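Local coordinates for MmeI (Methylophilus methylotrophus, PDB 5HR4), which is a Type IIL restriction-modification enzyme that binds DNA and probably methylates adenine at N6, with S-adenosylmethionine as methyl donor, at residues I204-K207 with S208-Q211; Q211-I214 with E215-L219. All blocks are in the same frame, centred on the assembly; numbering follows the deposited sequence.

Contact 1. Residues I204-K207 with S208-Q211; sequences IFEK and SLFQ
Phe205 reaches forward four residues to Leu209, and the two side chains meet at their bases, CB of Phe205 lying 4.1 Å from CB of Leu209. The Phe205 ring also meets Phe210, at its CB and not at its ring. The ring edge, at CD2, is 4.4 Å from CB of Phe210, which sits near the plane of the Phe205 ring. Phe254 meets the Phe205 ring edge-to-face, and the Phe205 side chain also touches Ala199 of helix 183-200.

Glu206 opens a type II beta turn that ends at Leu209. Its carbonyl O accepts the Leu209 N-H at 2.9 Å with an N-H...O angle of 142°, a somewhat bent bond. On the side-chain level the touch is light: Glu206 CB is 4.2 Å from CD1 of Leu209. CG of Leu209 lies roughly opposite its backbone N (chi1 -159°), and the second torsion then brings CD1 to Glu206 CB.

Lys207 takes the first of the two corner positions and sends its long chain off the turn, leaving CB and CG beside the peptide N of Ser208. Ser208 fills the second corner with a positive phi of 67°. It is also the N-cap residue of helix 209-217, yet its hydroxyl makes no capping bond. That side chain is about 5 Å from the bound calcium ion.

Other acceptors serve the first helical N-H groups: Glu206 O takes Leu209 N, and the carboxylate of Glu200 takes Gln211 N. A negative group at this end would be expected to suit the helix dipole, while the apolar contacts of Phe205 with Leu209 and Phe210 attach the loop to the first helical turn.

Contact 2. Residues Q211-I214 with E215-L219; sequences QEYI and ETKTL
Gln211 and Glu215, one turn apart on the short alpha helix 209-217, cross at a slant, and the amide of one meets the carboxylate of the other. Extended beyond CG, each chain brings its polar end to the same place, where Gln211 NE2 donates a hydrogen bond to Glu215 OE2. The modelled 2.5 Å between NE2 of Gln211 and OE2 of Glu215 is shorter than such a bond should be, and its exact value is doubtful. The two flat groups are far from coplanar, their planes 75° apart, and NE2 comes to OE2 from above the carboxylate plane. The backbones of the same two residues are joined by the helical bond from Glu215 N to Gln211 O, 2.9 Å long. The Gln211 side chain also packs on Cys283, one of the calcium-binding residues.

A second i to i+4 pair, Tyr213 with Lys217, is apolar where it touches. Lys217 CB stands over one face, 3.8 Å from the centroid of the Tyr213 ring and 14° off its normal, a CH-pi contact. CG stands above the rim, and Lys217 CD, 3.7 Å from Tyr213 CE1, is already outside it. Their polar ends part company, the Tyr213 hydroxyl bonding to His228 and the Lys217 ammonium forming a salt bridge with Asp248. Ile214 packs on Leu280 of helix 273-283 and on Leu225 of helix 225-235.

Backbone acceptors are shared around Tyr213 and Thr216. Tyr213 O takes the Lys217 N-H at 2.7 Å, nearly in line with its carbonyl bond, and also the Thr216 N-H from well above the carbonyl plane. Thr216 holds its hydroxyl between its own N and carbonyl carbon (chi1 65°), which turns OG1 back along the helix to bond Glu212 O at 2.9 Å.

Contact 1 comes first along the chain and contact 2 carries straight on from it, with Gln211 belonging to both; their centres are 12 Å apart. Together they cover the end of the loop after helix 183-200, the whole of helix 209-217 and its exit, all in the helicase spacer region. The two contacts touch where Lys207 O lies 3.3 Å from Glu212 OE2, a packing contact. The start of the helix, at Ser208 and Gln211, lies close to the calcium site, where Asp201 and Cys283 bind the ion. Both contacts are at least about 30 Å from the bound DNA at their nearest atoms, so this short helix stands away from the DNA.

Contact 1. Residues I204-K207 with S208-Q211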
loop_
_atom_site.group_PDB
_atom_site.type_symbol
_atom_site.label_atom_id
_atom_site.label_comp_id
_atom_site.label_asym_id
_atom_site.label_seq_id
_atom_site.Cartn_x
_atom_site.Cartn_y
_atom_site.Cartn_z
ATOM N N ILE A 204 33.160 -15.767 9.073
ATOM C CA ILE A 204 32.679 -17.074 8.644
ATOM C C ILE A 204 33.709 -17.747 7.747
ATOM O O ILE A 204 34.137 -18.877 8.008
ATOM C CB ILE A 204 31.318 -16.954 7.943
ATOM C CG1 ILE A 204 30.285 -16.399 8.917
ATOM C CG2 ILE A 204 30.897 -18.325 7.465
ATOM C CD1 ILE A 204 28.910 -16.279 8.335
ATOM N N PHE A 205 34.089 -17.079 6.659
ATOM C CA PHE A 205 35.341 -17.362 5.973
ATOM C C PHE A 205 36.429 -16.462 6.552
ATOM O O PHE A 205 36.146 -15.389 7.089
ATOM C CB PHE A 205 35.262 -17.092 4.463
ATOM C CG PHE A 205 34.138 -17.786 3.742
ATOM C CD1 PHE A 205 33.386 -18.775 4.339
ATOM C CD2 PHE A 205 33.862 -17.451 2.423
ATOM C CE1 PHE A 205 32.359 -19.406 3.646
ATOM C CE2 PHE A 205 32.845 -18.083 1.723
ATOM C CZ PHE A 205 32.094 -19.062 2.337
ATOM N N GLU A 206 37.683 -16.901 6.418
ATOM C CA GLU A 206 38.806 -15.990 6.581
ATOM C C GLU A 206 38.585 -14.767 5.710
ATOM O O GLU A 206 38.059 -14.867 4.601
ATOM C CB GLU A 206 40.126 -16.643 6.173
ATOM C CG GLU A 206 40.642 -17.765 7.049
ATOM C CD GLU A 206 41.949 -18.332 6.497
ATOM O OE1 GLU A 206 42.797 -17.517 6.056
ATOM O OE2 GLU A 206 42.121 -19.576 6.468
ATOM N N LYS A 207 39.010 -13.612 6.211
ATOM C CA LYS A 207 38.739 -12.339 5.558
ATOM C C LYS A 207 39.083 -12.398 4.078
ATOM O O LYS A 207 40.211 -12.731 3.702
ATOM C CB LYS A 207 39.527 -11.220 6.248
ATOM C CG LYS A 207 38.980 -9.824 5.968
ATOM C CD LYS A 207 39.117 -8.897 7.188
ATOM C CE LYS A 207 38.295 -7.608 6.999
ATOM N NZ LYS A 207 38.449 -6.617 8.115
ATOM N N SER A 208 38.086 -12.116 3.247
ATOM C CA SER A 208 38.242 -11.979 1.801
ATOM C C SER A 208 38.616 -13.290 1.102
ATOM O O SER A 208 39.128 -13.268 -0.020
ATOM C CB SER A 208 39.269 -10.892 1.467
ATOM O OG SER A 208 38.754 -9.607 1.786
ATOM N N LEU A 209 38.352 -14.441 1.721
ATOM C CA LEU A 209 38.809 -15.698 1.137
ATOM C C LEU A 209 38.135 -15.963 -0.203
ATOM O O LEU A 209 38.778 -16.411 -1.158
ATOM C CB LEU A 209 38.544 -16.845 2.099
ATOM C CG LEU A 209 39.416 -18.043 1.790
ATOM C CD1 LEU A 209 40.837 -17.744 2.207
ATOM C CD2 LEU A 209 38.869 -19.249 2.511
ATOM N N PHE A 210 36.840 -15.671 -0.294
ATOM C CA PHE A 210 36.133 -15.803 -1.557
ATOM C C PHE A 210 36.749 -14.912 -2.622
ATOM O O PHE A 210 37.037 -15.366 -3.733
ATOM C CB PHE A 210 34.656 -15.471 -1.368
ATOM C CG PHE A 210 33.826 -15.748 -2.569
ATOM C CD1 PHE A 210 33.995 -16.928 -3.276
ATOM C CD2 PHE A 210 32.874 -14.840 -2.996
ATOM C CE1 PHE A 210 33.246 -17.189 -4.392
ATOM C CE2 PHE A 210 32.110 -15.100 -4.105
ATOM C CZ PHE A 210 32.294 -16.278 -4.803
ATOM N N GLN A 211 36.961 -13.633 -2.298
ATOM C CA GLN A 211 37.509 -12.714 -3.289
ATOM C C GLN A 211 38.905 -13.136 -3.711
ATOM O O GLN A 211 39.227 -13.139 -4.906
ATOM C CB GLN A 211 37.535 -11.279 -2.756
ATOM C CG GLN A 211 38.154 -10.306 -3.768
ATOM C CD GLN A 211 38.207 -8.879 -3.273
ATOM O OE1 GLN A 211 37.369 -8.458 -2.479
ATOM N NE2 GLN A 211 39.192 -8.118 -3.747
#

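Contact 2. Residues Q211-I214 with E215-L219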
loop_
_atom_site.group_PDB
_atom_site.type_symbol
_atom_site.label_atom_id
_atom_site.label_comp_id
_atom_site.label_asym_id
_atom_site.label_seq_id
_atom_site.Cartn_x
_atom_site.Cartn_y
_atom_site.Cartn_z
ATOM N N GLN A 211 36.961 -13.633 -2.298
ATOM C CA GLN A 211 37.509 -12.714 -3.289
ATOM C C GLN A 211 38.905 -13.136 -3.711
ATOM O O GLN A 211 39.227 -13.139 -4.906
ATOM C CB GLN A 211 37.535 -11.279 -2.756
ATOM C CG GLN A 211 38.154 -10.306 -3.768
ATOM C CD GLN A 211 38.207 -8.879 -3.273
ATOM O OE1 GLN A 211 37.369 -8.458 -2.479
ATOM N NE2 GLN A 211 39.192 -8.118 -3.747
ATOM N N GLU A 212 39.749 -13.509 -2.748
ATOM C CA GLU A 212 41.111 -13.888 -3.096
ATOM C C GLU A 212 41.116 -15.104 -4.005
ATOM O O GLU A 212 41.874 -15.151 -4.981
ATOM C CB GLU A 212 41.932 -14.144 -1.834
ATOM C CG GLU A 212 42.251 -12.868 -1.048
ATOM C CD GLU A 212 42.599 -13.130 0.419
ATOM O OE1 GLU A 212 43.093 -14.244 0.739
ATOM O OE2 GLU A 212 42.363 -12.213 1.248
ATOM N N TYR A 213 40.253 -16.084 -3.725
ATOM C CA TYR A 213 40.217 -17.282 -4.556
ATOM C C TYR A 213 39.887 -16.917 -5.996
ATOM O O TYR A 213 40.618 -17.278 -6.928
ATOM C CB TYR A 213 39.208 -18.292 -3.999
ATOM C CG TYR A 213 39.225 -19.603 -4.749
ATOM C CD1 TYR A 213 39.942 -20.700 -4.274
ATOM C CD2 TYR A 213 38.535 -19.745 -5.950
ATOM C CE1 TYR A 213 39.960 -21.899 -4.980
ATOM C CE2 TYR A 213 38.552 -20.924 -6.654
ATOM C CZ TYR A 213 39.262 -21.997 -6.175
ATOM O OH TYR A 213 39.253 -23.171 -6.902
ATOM N N ILE A 214 38.796 -16.176 -6.191
ATOM C CA ILE A 214 38.422 -15.714 -7.521
ATOM C C ILE A 214 39.580 -14.962 -8.175
ATOM O O ILE A 214 39.901 -15.179 -9.349
ATOM C CB ILE A 214 37.148 -14.853 -7.423
ATOM C CG1 ILE A 214 36.033 -15.648 -6.743
ATOM C CG2 ILE A 214 36.680 -14.395 -8.792
ATOM C CD1 ILE A 214 34.754 -14.878 -6.586
ATOM N N GLU A 215 40.246 -14.087 -7.428
ATOM C CA GLU A 215 41.314 -13.297 -8.032
ATOM C C GLU A 215 42.556 -14.118 -8.368
ATOM O O GLU A 215 43.330 -13.709 -9.241
ATOM C CB GLU A 215 41.703 -12.139 -7.115
ATOM C CG GLU A 215 40.649 -11.041 -7.004
ATOM C CD GLU A 215 40.992 -10.002 -5.938
ATOM O OE1 GLU A 215 41.953 -10.241 -5.170
ATOM O OE2 GLU A 215 40.300 -8.951 -5.869
ATOM N N THR A 216 42.772 -15.257 -7.721
ATOM C CA THR A 216 44.025 -15.979 -7.901
ATOM C C THR A 216 43.868 -17.308 -8.630
ATOM O O THR A 216 44.765 -17.709 -9.382
ATOM C CB THR A 216 44.697 -16.218 -6.540
ATOM O OG1 THR A 216 43.879 -17.080 -5.744
ATOM C CG2 THR A 216 44.894 -14.900 -5.791
ATOM N N LYS A 217 42.749 -18.000 -8.444
ATOM C CA LYS A 217 42.561 -19.310 -9.040
ATOM C C LYS A 217 41.601 -19.289 -10.223
ATOM O O LYS A 217 41.246 -20.353 -10.732
ATOM C CB LYS A 217 42.077 -20.298 -7.974
ATOM C CG LYS A 217 43.098 -20.555 -6.868
ATOM C CD LYS A 217 43.274 -22.049 -6.557
ATOM C CE LYS A 217 44.250 -22.721 -7.517
ATOM N NZ LYS A 217 44.749 -24.022 -6.991
ATOM N N THR A 218 41.199 -18.111 -10.689
ATOM C CA THR A 218 40.188 -17.975 -11.731
ATOM C C THR A 218 40.695 -17.075 -12.848
ATOM O O THR A 218 41.292 -16.027 -12.589
ATOM C CB THR A 218 38.880 -17.415 -11.152
ATOM O OG1 THR A 218 38.211 -18.454 -10.428
ATOM C CG2 THR A 218 37.974 -16.923 -12.240
ATOM N N LEU A 219 40.434 -17.492 -14.090
ATOM C CA LEU A 219 40.958 -16.813 -15.266
ATOM C C LEU A 219 40.291 -15.453 -15.462
ATOM O O LEU A 219 39.118 -15.251 -15.132
ATOM C CB LEU A 219 40.746 -17.669 -16.510
ATOM C CG LEU A 219 41.668 -18.844 -16.839
ATOM C CD1 LEU A 219 41.369 -19.306 -18.252
ATOM C CD2 LEU A 219 43.144 -18.466 -16.671
#